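Local coordinates for RNA-binding protein RO60 (Deinococcus radiodurans, PDB 2NVO), which binds several small RNAs that accumulate during recovery from ultraviolet irradiation and contributes to the bacterium's resistance to such radiation, at residues A361-L366 with V457-V462. Numbering follows the deposited sequence.
Sequences ANTRHL and VDTFVV
Strands 364-366 and 459-462 run parallel, their axes 4.8 Å apart at closest approach and 30° from each other, with His365 level with Thr459 and Leu366 level with Phe460. Three bonds make the ladder: Thr459 N gives to Arg364 O, Leu366 N to Thr459 O, and Val461 N to Leu366 O. Asp458 N adds a second, more bent bond to Arg364 O (2.9 Å, 140° at the hydrogen), while Asp458 OD2 takes Arg364 N at 2.9 Å in a nearly straight bond on the anti side of the carboxylate. Asp458 thus holds both the N-H and the carbonyl of Arg364. The guanidinium has its partners outside this pair: NH2 forms a salt bridge with Asp405 and NE a hydrogen bond with Asp456 O.

On one face, Thr459 CB sits almost squarely over the His365 ring, 3.8 Å from its centroid, a CH-pi contact. With its CG2 anti to the backbone N, Thr459 sets its OG1 beside that N (chi1 -46°), where it hydrogen-bonds Thr363 OG1 at 2.8 Å. On the other face, Leu366 CD2 touches Phe460 CE1 at 3.6 Å, and Val457 CG1 lies over the centre of the phenylalanine ring while also reaching Leu366 CB.

A mainly parallel sheet between helices is the Rossmann-like architecture of von Willebrand A domains, and strand 364-369 leads on to Ser372 and Ser374, which bind calcium in the MIDAS-like site. Strands 405-411 and 491-496 flank the pair; helix 445-452 packs on Leu366 and Phe460, helix 522-530 on Thr459 and Val461.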
loop_
_atom_site.group_PDB
_atom_site.type_symbol
_atom_site.label_atom_id
_atom_site.label_comp_id
_atom_site.label_asym_id
_atom_site.label_seq_id
_atom_site.Cartn_x
_atom_site.Cartn_y
_atom_site.Cartn_z
ATOM N N ALA A 361 -15.822 0.882 7.612
ATOM C CA ALA A 361 -16.214 2.276 7.501
ATOM C C ALA A 361 -17.242 2.601 8.580
ATOM O O ALA A 361 -17.359 3.745 9.004
ATOM C CB ALA A 361 -16.807 2.555 6.133
ATOM N N ASN A 362 -17.995 1.587 8.987
ATOM C CA ASN A 362 -19.158 1.774 9.833
ATOM C C ASN A 362 -20.204 2.660 9.167
ATOM O O ASN A 362 -20.757 3.560 9.786
ATOM C CB ASN A 362 -18.753 2.346 11.197
ATOM C CG ASN A 362 -19.859 2.233 12.210
ATOM O OD1 ASN A 362 -20.661 1.293 12.166
ATOM N ND2 ASN A 362 -19.922 3.190 13.130
ATOM N N THR A 363 -20.459 2.404 7.890
ATOM C CA THR A 363 -21.489 3.110 7.143
ATOM C C THR A 363 -22.335 2.060 6.443
ATOM O O THR A 363 -21.932 0.893 6.332
ATOM C CB THR A 363 -20.904 4.072 6.090
ATOM O OG1 THR A 363 -20.253 3.316 5.062
ATOM C CG2 THR A 363 -19.890 5.042 6.719
ATOM N N ARG A 364 -23.514 2.464 5.999
ATOM C CA ARG A 364 -24.421 1.550 5.342
ATOM C C ARG A 364 -24.101 1.563 3.857
ATOM O O ARG A 364 -24.162 2.596 3.213
ATOM C CB ARG A 364 -25.872 1.946 5.606
ATOM C CG ARG A 364 -26.181 2.001 7.112
ATOM C CD ARG A 364 -27.539 2.597 7.365
ATOM N NE ARG A 364 -28.529 1.974 6.502
ATOM C CZ ARG A 364 -29.112 0.801 6.736
ATOM N NH1 ARG A 364 -28.826 0.098 7.834
ATOM N NH2 ARG A 364 -30.000 0.337 5.863
ATOM N N HIS A 365 -23.739 0.403 3.335
ATOM C CA HIS A 365 -23.203 0.297 1.973
ATOM C C HIS A 365 -24.215 -0.337 1.052
ATOM O O HIS A 365 -24.951 -1.228 1.464
ATOM C CB HIS A 365 -21.933 -0.585 1.976
ATOM C CG HIS A 365 -20.709 0.111 2.478
ATOM N ND1 HIS A 365 -19.550 0.209 1.737
ATOM C CD2 HIS A 365 -20.462 0.756 3.646
ATOM C CE1 HIS A 365 -18.643 0.884 2.421
ATOM N NE2 HIS A 365 -19.174 1.225 3.584
ATOM N N LEU A 366 -24.240 0.113 -0.205
ATOM C CA LEU A 366 -24.926 -0.601 -1.264
ATOM C C LEU A 366 -23.848 -0.869 -2.319
ATOM O O LEU A 366 -23.265 0.070 -2.854
ATOM C CB LEU A 366 -26.040 0.245 -1.872
ATOM C CG LEU A 366 -26.920 -0.404 -2.934
ATOM C CD1 LEU A 366 -27.621 -1.601 -2.391
ATOM C CD2 LEU A 366 -27.962 0.585 -3.516
ATOM N N VAL A 457 -28.881 4.788 2.360
ATOM C CA VAL A 457 -27.528 4.354 1.992
ATOM C C VAL A 457 -26.545 5.482 2.255
ATOM O O VAL A 457 -26.784 6.612 1.848
ATOM C CB VAL A 457 -27.470 3.977 0.491
ATOM C CG1 VAL A 457 -26.013 3.664 0.041
ATOM C CG2 VAL A 457 -28.405 2.794 0.210
ATOM N N ASP A 458 -25.451 5.189 2.951
ATOM C CA ASP A 458 -24.393 6.166 3.148
ATOM C C ASP A 458 -23.351 6.107 2.019
ATOM O O ASP A 458 -22.883 7.141 1.533
ATOM C CB ASP A 458 -23.666 5.899 4.467
ATOM C CG ASP A 458 -24.573 6.019 5.667
ATOM O OD1 ASP A 458 -25.304 7.021 5.725
ATOM O OD2 ASP A 458 -24.547 5.111 6.523
ATOM N N THR A 459 -22.980 4.889 1.626
ATOM C CA THR A 459 -21.860 4.695 0.693
ATOM C C THR A 459 -22.259 3.776 -0.451
ATOM O O THR A 459 -22.628 2.633 -0.214
ATOM C CB THR A 459 -20.688 4.029 1.427
ATOM O OG1 THR A 459 -20.471 4.694 2.686
ATOM C CG2 THR A 459 -19.421 4.085 0.566
ATOM N N PHE A 460 -22.234 4.280 -1.676
ATOM C CA PHE A 460 -22.502 3.441 -2.846
ATOM C C PHE A 460 -21.144 3.005 -3.397
ATOM O O PHE A 460 -20.245 3.831 -3.484
ATOM C CB PHE A 460 -23.236 4.258 -3.922
ATOM C CG PHE A 460 -24.678 4.583 -3.568
ATOM C CD1 PHE A 460 -25.706 3.742 -3.944
ATOM C CD2 PHE A 460 -24.982 5.731 -2.858
ATOM C CE1 PHE A 460 -27.024 4.051 -3.622
ATOM C CE2 PHE A 460 -26.305 6.059 -2.545
ATOM C CZ PHE A 460 -27.313 5.220 -2.912
ATOM N N VAL A 461 -20.977 1.726 -3.729
ATOM C CA VAL A 461 -19.721 1.275 -4.338
ATOM C C VAL A 461 -20.035 0.454 -5.581
ATOM O O VAL A 461 -20.786 -0.515 -5.517
ATOM C CB VAL A 461 -18.857 0.398 -3.391
ATOM C CG1 VAL A 461 -17.514 0.085 -4.076
ATOM C CG2 VAL A 461 -18.604 1.116 -2.077
ATOM N N VAL A 462 -19.472 0.858 -6.710
ATOM C CA VAL A 462 -19.672 0.124 -7.943
ATOM C C VAL A 462 -18.396 -0.635 -8.268
ATOM O O VAL A 462 -17.319 -0.055 -8.250
ATOM C CB VAL A 462 -20.004 1.079 -9.110
ATOM C CG1 VAL A 462 -19.965 0.304 -10.483
ATOM C CG2 VAL A 462 -21.367 1.731 -8.868
#